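Local structure of integron gene cassette protein HFX_CASS3 (Uncultured bacterium, 3FYN) at residues G71-I76 and Y85-L90; V38-E43 and F107-A112; A121-K126 and S153-E158. The protein is of unknown function but belongs to the GNAT acetyltransferase family, and so probably transfers an acetyl group from acetyl-CoA to an unidentified acceptor. All coordinates share one frame; numbering follows the deposited sequence. Where two conformers were deposited one is given.

Interaction 1. Residues G71-I76 and Y85-L90; sequences GRIWLI and YIVLTL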
loop_
_atom_site.group_PDB
_atom_site.type_symbol
_atom_site.label_atom_id
_atom_site.label_comp_id
_atom_site.label_asym_id
_atom_site.label_seq_id
_atom_site.Cartn_x
_atom_site.Cartn_y
_atom_site.Cartn_z
ATOM N N GLY A 71 3.988 3.107 9.728
ATOM C CA GLY A 71 5.242 3.278 9.023
ATOM C C GLY A 71 6.264 4.070 9.806
ATOM O O GLY A 71 6.148 4.213 11.026
ATOM N N ARG A 72 7.267 4.580 9.099
ATOM C CA ARG A 72 8.419 5.211 9.733
ATOM C C ARG A 72 8.929 6.344 8.866
ATOM O O ARG A 72 8.786 6.312 7.651
ATOM C CB ARG A 72 9.554 4.198 9.885
ATOM C CG ARG A 72 9.232 2.980 10.724
ATOM C CD ARG A 72 9.186 3.326 12.194
ATOM N NE ARG A 72 9.339 2.135 13.017
ATOM C CZ ARG A 72 8.356 1.275 13.242
ATOM N NH1 ARG A 72 7.165 1.490 12.699
ATOM N NH2 ARG A 72 8.561 0.209 14.000
ATOM N N ILE A 73 9.565 7.325 9.498
ATOM C CA ILE A 73 10.174 8.432 8.778
ATOM C C ILE A 73 11.630 8.567 9.214
ATOM O O ILE A 73 11.942 8.440 10.397
ATOM C CB ILE A 73 9.438 9.753 9.072
ATOM C CG1 ILE A 73 7.935 9.599 8.805
ATOM C CG2 ILE A 73 10.025 10.895 8.248
ATOM C CD1 ILE A 73 7.105 10.786 9.269
ATOM N N TRP A 74 12.514 8.804 8.249
ATOM C CA TRP A 74 13.916 9.106 8.530
ATOM C C TRP A 74 14.271 10.463 7.940
ATOM O O TRP A 74 13.737 10.850 6.897
ATOM C CB TRP A 74 14.834 8.062 7.903
ATOM C CG TRP A 74 14.829 6.719 8.541
ATOM C CD1 TRP A 74 15.726 6.246 9.463
ATOM C CD2 TRP A 74 13.927 5.643 8.274
ATOM N NE1 TRP A 74 15.428 4.948 9.793
ATOM C CE2 TRP A 74 14.322 4.556 9.084
ATOM C CE3 TRP A 74 12.814 5.492 7.435
ATOM C CZ2 TRP A 74 13.651 3.334 9.076
ATOM C CZ3 TRP A 74 12.150 4.273 7.428
ATOM C CH2 TRP A 74 12.572 3.212 8.245
ATOM N N LEU A 75 15.181 11.172 8.605
ATOM C CA LEU A 75 15.727 12.415 8.087
ATOM C C LEU A 75 17.135 12.149 7.591
ATOM O O LEU A 75 17.833 11.275 8.110
ATOM C CB LEU A 75 15.758 13.493 9.170
ATOM C CG LEU A 75 14.414 14.203 9.372
ATOM C CD1 LEU A 75 14.296 14.802 10.763
ATOM C CD2 LEU A 75 14.211 15.266 8.306
ATOM N N ILE A 76 17.535 12.902 6.575
ATOM C CA ILE A 76 18.846 12.754 5.972
ATOM C C ILE A 76 19.653 13.972 6.368
ATOM O O ILE A 76 19.280 15.100 6.051
ATOM C CB ILE A 76 18.728 12.647 4.445
ATOM C CG1 ILE A 76 17.862 11.436 4.078
ATOM C CG2 ILE A 76 20.109 12.541 3.802
ATOM C CD1 ILE A 76 17.516 11.345 2.607
ATOM N N TYR A 85 14.495 13.699 3.409
ATOM C CA TYR A 85 13.774 12.751 4.240
ATOM C C TYR A 85 13.209 11.632 3.394
ATOM O O TYR A 85 13.133 11.729 2.165
ATOM C CB TYR A 85 12.649 13.450 5.031
ATOM C CG TYR A 85 11.461 13.870 4.195
ATOM C CD1 TYR A 85 11.510 15.014 3.406
ATOM C CD2 TYR A 85 10.291 13.113 4.183
ATOM C CE1 TYR A 85 10.426 15.401 2.637
ATOM C CE2 TYR A 85 9.201 13.494 3.422
ATOM C CZ TYR A 85 9.275 14.635 2.650
ATOM O OH TYR A 85 8.200 15.014 1.887
ATOM N N ILE A 86 12.833 10.554 4.063
ATOM C CA ILE A 86 12.232 9.417 3.383
ATOM C C ILE A 86 11.165 8.816 4.278
ATOM O O ILE A 86 11.335 8.726 5.499
ATOM C CB ILE A 86 13.307 8.373 2.974
ATOM C CG1 ILE A 86 12.713 7.286 2.074
ATOM C CG2 ILE A 86 14.002 7.780 4.200
ATOM C CD1 ILE A 86 13.771 6.499 1.312
ATOM N N VAL A 87 10.056 8.421 3.664
ATOM C CA VAL A 87 8.918 7.900 4.396
ATOM C C VAL A 87 8.618 6.477 3.962
ATOM O O VAL A 87 8.463 6.204 2.776
ATOM C CB VAL A 87 7.661 8.764 4.153
ATOM C CG1 VAL A 87 6.483 8.191 4.909
ATOM C CG2 VAL A 87 7.925 10.201 4.576
ATOM N N LEU A 88 8.542 5.579 4.936
ATOM C CA LEU A 88 8.115 4.202 4.712
ATOM C C LEU A 88 6.692 4.034 5.231
ATOM O O LEU A 88 6.408 4.341 6.388
ATOM C CB LEU A 88 9.044 3.246 5.471
ATOM C CG LEU A 88 8.588 1.790 5.603
ATOM C CD1 LEU A 88 8.650 1.067 4.259
ATOM C CD2 LEU A 88 9.435 1.062 6.631
ATOM N N THR A 89 5.787 3.551 4.385
ATOM C CA THR A 89 4.461 3.191 4.878
ATOM C C THR A 89 4.241 1.695 4.733
ATOM O O THR A 89 4.845 1.055 3.873
ATOM C CB THR A 89 3.340 3.986 4.190
ATOM O OG1 THR A 89 3.387 3.755 2.778
ATOM C CG2 THR A 89 3.512 5.470 4.464
ATOM N N LEU A 90 3.389 1.150 5.596
ATOM C CA LEU A 90 3.212 -0.292 5.723
ATOM C C LEU A 90 1.773 -0.699 5.460
ATOM O O LEU A 90 0.844 0.010 5.835
ATOM C CB LEU A 90 3.612 -0.740 7.129
ATOM C CG LEU A 90 5.077 -0.481 7.484
ATOM C CD1 LEU A 90 5.343 -0.767 8.954
ATOM C CD2 LEU A 90 5.991 -1.307 6.593
#
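Arg72 pairs with Leu88, and Trp74 with Ile86, in the antiparallel beta hairpin of strands 71-78 and 81-93 in the GNAT sheet. Both are hydrogen-bonded pairs, each closed by two backbone bonds. Arg72 N donates to Leu88 O at 2.9 Å, and Leu88 N donates to Arg72 O at 2.8 Å. Trp74 N reaches Ile86 O at 3.0 Å with a nearly straight N-H...O angle of 172°. Ile86 N completes the ring by bonding Trp74 O at 3.0 Å. Some carbonyls take a second, weaker contact from an alpha carbon. Gly71 CA lies 3.1 Å from Leu88 O, and Ile73 CA approaches Ile86 O in the same way. The backbone of Ile73 bonds Ala29, that of Leu75 bonds Arg27 on strand 26-28, and that of Tyr85 bonds Phe107 of strand 98-108. Gly71 O receives a weak bond from Arg72 NH1 at 3.4 Å. Ile73, Leu75, Tyr85 and Val87 share one face of the sheet, which helices 34-47 and 54-66 cover. Trp74 and Ile86 lie on the other face, under helix 117-131. There Trp74 CB meets Ile86 CG2 at 3.8 Å. With CG of Trp74 anti to the carbonyl carbon (chi1 -72°), the indole lies beside Leu88, whose CB touches the ring edge in plane, 3.8 Å from Trp74 CZ3.

Interaction 2. Residues V38-E43 and F107-A112; sequences VRLMSE and FVRPNA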
loop_
_atom_site.group_PDB
_atom_site.type_symbol
_atom_site.label_atom_id
_atom_site.label_comp_id
_atom_site.label_asym_id
_atom_site.label_seq_id
_atom_site.Cartn_x
_atom_site.Cartn_y
_atom_site.Cartn_z
ATOM N N VAL A 38 7.941 19.379 7.551
ATOM C CA VAL A 38 6.987 20.188 6.807
ATOM C C VAL A 38 7.690 21.120 5.815
ATOM O O VAL A 38 7.247 21.257 4.675
ATOM C CB VAL A 38 6.053 20.972 7.744
ATOM C CG1 VAL A 38 5.198 21.953 6.951
ATOM C CG2 VAL A 38 5.163 20.000 8.511
ATOM N N ARG A 39 8.783 21.752 6.241
ATOM C CA ARG A 39 9.538 22.599 5.324
ATOM C C ARG A 39 10.079 21.797 4.147
ATOM O O ARG A 39 9.993 22.228 2.996
ATOM C CB ARG A 39 10.693 23.318 6.025
ATOM C CG ARG A 39 11.532 24.127 5.047
ATOM C CD ARG A 39 12.573 24.989 5.738
ATOM N NE ARG A 39 13.646 24.196 6.328
ATOM C CZ ARG A 39 13.661 23.797 7.595
ATOM N NH1 ARG A 39 12.653 24.113 8.397
ATOM N NH2 ARG A 39 14.677 23.079 8.056
ATOM N N LEU A 40 10.642 20.630 4.438
ATOM C CA LEU A 40 11.208 19.799 3.386
ATOM C C LEU A 40 10.124 19.339 2.410
ATOM O O LEU A 40 10.312 19.391 1.194
ATOM C CB LEU A 40 11.972 18.605 3.970
ATOM C CG LEU A 40 13.296 18.967 4.650
ATOM C CD1 LEU A 40 13.817 17.771 5.425
ATOM C CD2 LEU A 40 14.327 19.443 3.627
HETATM N N MSE A 41 8.987 18.893 2.938
HETATM C CA MSE A 41 7.887 18.479 2.071
HETATM C C MSE A 41 7.388 19.663 1.242
HETATM O O MSE A 41 7.008 19.508 0.084
HETATM C CB MSE A 41 6.744 17.877 2.882
HETATM C CG MSE A 41 5.684 17.210 2.012
HETATM SE SE MSE A 41 4.287 16.407 3.081
HETATM C CE MSE A 41 3.156 15.680 1.669
ATOM N N SER A 42 7.394 20.852 1.835
ATOM C CA SER A 42 6.972 22.052 1.118
ATOM C C SER A 42 7.929 22.363 -0.027
ATOM O O SER A 42 7.507 22.777 -1.109
ATOM C CB SER A 42 6.876 23.250 2.064
ATOM O OG SER A 42 5.887 23.038 3.056
ATOM N N GLU A 43 9.221 22.159 0.211
ATOM C CA GLU A 43 10.219 22.375 -0.833
ATOM C C GLU A 43 10.033 21.362 -1.956
ATOM O O GLU A 43 10.074 21.704 -3.139
ATOM C CB GLU A 43 11.632 22.274 -0.256
ATOM C CG GLU A 43 11.972 23.395 0.711
ATOM C CD GLU A 43 13.346 23.242 1.320
ATOM O OE1 GLU A 43 14.118 22.387 0.840
ATOM O OE2 GLU A 43 13.654 23.984 2.273
ATOM N N PHE A 107 12.675 12.680 -0.655
ATOM C CA PHE A 107 13.156 13.973 -1.121
ATOM C C PHE A 107 14.553 14.250 -0.601
ATOM O O PHE A 107 14.823 14.112 0.593
ATOM C CB PHE A 107 12.210 15.084 -0.658
ATOM C CG PHE A 107 12.677 16.481 -1.007
ATOM C CD1 PHE A 107 12.728 16.902 -2.328
ATOM C CD2 PHE A 107 13.040 17.379 -0.009
ATOM C CE1 PHE A 107 13.136 18.193 -2.653
ATOM C CE2 PHE A 107 13.455 18.669 -0.330
ATOM C CZ PHE A 107 13.500 19.072 -1.651
ATOM N N VAL A 108 15.436 14.638 -1.512
ATOM C CA VAL A 108 16.737 15.180 -1.152
ATOM C C VAL A 108 16.836 16.562 -1.792
ATOM O O VAL A 108 16.543 16.708 -2.975
ATOM C CB VAL A 108 17.879 14.290 -1.676
ATOM C CG1 VAL A 108 19.235 14.944 -1.414
ATOM C CG2 VAL A 108 17.811 12.910 -1.036
ATOM N N ARG A 109 17.223 17.573 -1.016
ATOM C CA ARG A 109 17.364 18.925 -1.545
ATOM C C ARG A 109 18.274 18.914 -2.767
ATOM O O ARG A 109 19.256 18.180 -2.800
ATOM C CB ARG A 109 17.950 19.858 -0.481
ATOM C CG ARG A 109 16.930 20.387 0.504
ATOM C CD ARG A 109 17.577 21.262 1.564
ATOM N NE ARG A 109 16.575 21.994 2.330
ATOM C CZ ARG A 109 16.741 22.424 3.577
ATOM N NH1 ARG A 109 17.881 22.189 4.219
ATOM N NH2 ARG A 109 15.759 23.083 4.188
ATOM N N PRO A 110 17.954 19.735 -3.776
ATOM C CA PRO A 110 18.741 19.756 -5.015
ATOM C C PRO A 110 20.253 19.839 -4.769
ATOM O O PRO A 110 21.005 19.077 -5.382
ATOM C CB PRO A 110 18.228 21.011 -5.727
ATOM C CG PRO A 110 16.790 21.122 -5.266
ATOM C CD PRO A 110 16.791 20.643 -3.833
ATOM N N ASN A 111 20.683 20.725 -3.872
ATOM C CA ASN A 111 22.109 20.921 -3.594
ATOM C C ASN A 111 22.786 19.728 -2.933
ATOM O O ASN A 111 24.020 19.649 -2.894
ATOM C CB ASN A 111 22.328 22.175 -2.732
ATOM C CG ASN A 111 21.580 22.116 -1.401
ATOM O OD1 ASN A 111 20.958 21.107 -1.067
ATOM N ND2 ASN A 111 21.630 23.205 -0.645
ATOM N N ALA A 112 21.982 18.809 -2.404
ATOM C CA ALA A 112 22.514 17.648 -1.698
ATOM C C ALA A 112 22.433 16.376 -2.538
ATOM O O ALA A 112 22.805 15.300 -2.075
ATOM C CB ALA A 112 21.803 17.460 -0.360
#
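Arg109 and Glu43 both set CG anti to the carbonyl carbon, with chi1 of -82° and -67°. Beyond CG both chains are extended, and this carries the guanidinium and the carboxylate to each other. The result is a side-on salt bridge with two bonds. Arg109 NE donates to Glu43 OE1 at 2.9 Å, almost straight at 172°, and uses the syn lone pair of that oxygen. Arg109 NH2 donates to Glu43 OE2 at 3.0 Å, also on the syn side but somewhat out of the carboxylate plane. The two flat groups are nearly coplanar, and the double grip should fix their rotation. Leu40 CD2 lies over one face of the guanidinium, toward its rim, 3.6 Å from Arg109 NE. In the given conformer of Arg39, one of two deposited, NE lies 3.2 Å from Arg109 NH2. Both are donors, so this is a close approach and no bond. The buried Phe107 ring packs against the same helix. Its CE2 lies 3.6 Å from Leu40 O and 4.1 Å from Leu40 CD2. Glu43 CB packs on Phe107 CZ at 4.0 Å, while Glu43 OE1 sits at the ring edge in plane. In GNAT enzymes the loop between this strand and the next helix, here 117-131, usually holds the pyrophosphate of acetyl-CoA, so the contact probably lies near a cofactor site. It joins helix 34-47 to the end of strand 98-108. Phe44 of the same helix and Tyr85 of strand 81-93 also meet the Phe107 side chain. The Arg109 backbone bonds Val83 on that neighbouring strand, and Met41 packs on Phe61 of helix 54-66.

Interaction 3. Residues A121-K126 and S153-E158; sequences ALQTVK and SRAGFE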
loop_
_atom_site.group_PDB
_atom_site.type_symbol
_atom_site.label_atom_id
_atom_site.label_comp_id
_atom_site.label_asym_id
_atom_site.label_seq_id
_atom_site.Cartn_x
_atom_site.Cartn_y
_atom_site.Cartn_z
ATOM N N ALA A 121 19.788 6.441 2.139
ATOM C CA ALA A 121 18.429 6.478 2.667
ATOM C C ALA A 121 17.641 5.221 2.303
ATOM O O ALA A 121 16.940 4.660 3.144
ATOM C CB ALA A 121 17.693 7.736 2.183
ATOM N N LEU A 122 17.744 4.794 1.047
ATOM C CA LEU A 122 17.042 3.596 0.598
ATOM C C LEU A 122 17.549 2.331 1.292
ATOM O O LEU A 122 16.767 1.443 1.615
ATOM C CB LEU A 122 17.115 3.452 -0.925
ATOM C CG LEU A 122 16.317 4.489 -1.725
ATOM C CD1 LEU A 122 16.712 4.445 -3.192
ATOM C CD2 LEU A 122 14.807 4.289 -1.566
ATOM N N GLN A 123 18.855 2.254 1.519
ATOM C CA GLN A 123 19.421 1.111 2.227
ATOM C C GLN A 123 18.919 1.057 3.661
ATOM O O GLN A 123 18.641 -0.016 4.196
ATOM C CB GLN A 123 20.948 1.156 2.192
ATOM C CG GLN A 123 21.520 0.777 0.844
ATOM C CD GLN A 123 21.035 -0.584 0.381
ATOM O OE1 GLN A 123 21.273 -1.597 1.040
ATOM N NE2 GLN A 123 20.347 -0.614 -0.753
ATOM N N THR A 124 18.789 2.225 4.279
ATOM C CA THR A 124 18.274 2.314 5.638
ATOM C C THR A 124 16.826 1.835 5.714
ATOM O O THR A 124 16.460 1.081 6.613
ATOM C CB THR A 124 18.386 3.750 6.172
ATOM O OG1 THR A 124 19.769 4.099 6.265
ATOM C CG2 THR A 124 17.762 3.858 7.548
ATOM N N VAL A 125 16.004 2.264 4.767
ATOM C CA VAL A 125 14.618 1.819 4.739
ATOM C C VAL A 125 14.542 0.308 4.504
ATOM O O VAL A 125 13.764 -0.392 5.157
ATOM C CB VAL A 125 13.795 2.577 3.676
ATOM C CG1 VAL A 125 12.404 1.970 3.542
ATOM C CG2 VAL A 125 13.698 4.057 4.048
ATOM N N LYS A 126 15.354 -0.201 3.582
ATOM C CA LYS A 126 15.347 -1.635 3.296
ATOM C C LYS A 126 15.761 -2.425 4.539
ATOM O O LYS A 126 15.149 -3.438 4.870
ATOM C CB LYS A 126 16.242 -1.963 2.096
ATOM C CG LYS A 126 16.200 -3.415 1.670
ATOM C CD LYS A 126 16.699 -3.590 0.240
ATOM C CE LYS A 126 18.118 -3.094 0.077
ATOM N NZ LYS A 126 18.606 -3.285 -1.320
ATOM N N SER A 153 16.966 1.956 -9.108
ATOM C CA SER A 153 17.486 0.750 -9.738
ATOM C C SER A 153 18.678 0.196 -8.966
ATOM O O SER A 153 18.765 -1.007 -8.721
ATOM C CB SER A 153 17.875 1.019 -11.191
ATOM O OG SER A 153 18.384 -0.159 -11.794
ATOM N N ARG A 154 19.593 1.078 -8.578
ATOM C CA ARG A 154 20.793 0.661 -7.863
ATOM C C ARG A 154 20.486 0.189 -6.443
ATOM O O ARG A 154 21.305 -0.486 -5.816
ATOM C CB ARG A 154 21.835 1.786 -7.849
ATOM C CG ARG A 154 22.600 1.921 -9.159
ATOM C CD ARG A 154 23.675 3.002 -9.094
ATOM N NE ARG A 154 23.189 4.302 -9.549
ATOM C CZ ARG A 154 22.865 5.307 -8.744
ATOM N NH1 ARG A 154 22.974 5.170 -7.428
ATOM N NH2 ARG A 154 22.432 6.454 -9.253
ATOM N N ALA A 155 19.303 0.542 -5.946
ATOM C CA ALA A 155 18.864 0.118 -4.621
ATOM C C ALA A 155 18.117 -1.213 -4.694
ATOM O O ALA A 155 17.617 -1.714 -3.683
ATOM C CB ALA A 155 17.985 1.187 -3.986
ATOM N N GLY A 156 18.037 -1.773 -5.896
ATOM C CA GLY A 156 17.427 -3.078 -6.087
ATOM C C GLY A 156 15.973 -3.045 -6.516
ATOM O O GLY A 156 15.321 -4.089 -6.591
ATOM N N PHE A 157 15.454 -1.851 -6.786
ATOM C CA PHE A 157 14.095 -1.721 -7.295
ATOM C C PHE A 157 14.085 -1.919 -8.800
ATOM O O PHE A 157 14.767 -1.207 -9.534
ATOM C CB PHE A 157 13.509 -0.349 -6.970
ATOM C CG PHE A 157 13.330 -0.092 -5.505
ATOM C CD1 PHE A 157 14.324 0.536 -4.775
ATOM C CD2 PHE A 157 12.164 -0.469 -4.858
ATOM C CE1 PHE A 157 14.163 0.784 -3.427
ATOM C CE2 PHE A 157 11.996 -0.222 -3.507
ATOM C CZ PHE A 157 12.997 0.406 -2.791
ATOM N N GLU A 158 13.299 -2.882 -9.259
ATOM C CA GLU A 158 13.156 -3.126 -10.685
ATOM C C GLU A 158 11.679 -3.076 -11.068
ATOM O O GLU A 158 10.803 -3.243 -10.218
ATOM C CB GLU A 158 13.811 -4.459 -11.068
ATOM C CG GLU A 158 15.335 -4.435 -10.918
ATOM C CD GLU A 158 15.965 -5.817 -10.848
ATOM O OE1 GLU A 158 15.844 -6.587 -11.827
ATOM O OE2 GLU A 158 16.600 -6.126 -9.816
#
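Leu122 of helix 117-131 meets Ala155 and Phe157 with successive atoms of its side chain. Its CB lies 3.9 Å from Ala155 CB. CG sits anti to the carbonyl carbon, and its two methyls meet different partners. CD1 is the tighter of them, 3.6 Å from Ala155 CB. CD2 reaches Phe157 CE1 at 4.0 Å and approaches the ring obliquely. Leu122 also touches Val103 and Phe106 of strand 98-108, so it also links helix 117-131 to the sheet. Gly156 follows the short helix 151-154, with a positive phi of 96°, in a Schellman motif; Gly156 N bonds Ser153 O at 3.0 Å. This turn lies in the C-terminal part of the GNAT fold, and it brings the chain to strand 158-159. Phe157 also touches Leu137 and Val139 of strand 136-140. One turn along from Leu122, Lys126 bends at chi3 (59°) and delivers NZ to Ala155 O at 3.0 Å. The ammonium comes in well above the carbonyl plane, 43° out of it. Ala155 O accepts a second bond from Gln167 NE2 of the second subunit. Gln167 of that subunit also packs on Lys126 and Phe157, while Glu158 continues the sheet by antiparallel pairing with a strand of the same subunit.

How the interactions relate
From the N terminus, helix 34-47 comes first and opens interaction 2. The chain then passes through helix 54-66 and enters the hairpin, where interaction 1 closes a short loop between 71-76 and 85-90. Strand 98-108 follows, and 107-112 returns to 38-43. Interaction 1 therefore falls wholly within the larger loop of interaction 2. Interaction 3 comes later, in series, and closes a loop from 121-126 to 153-158. No loops cross. Interactions 1 and 2 touch through Tyr85, whose N probably bonds Phe107 O. Interactions 1 and 3 touch where Trp74 and Ile86 pack on Val125. Helices thus cover both faces of one sheet.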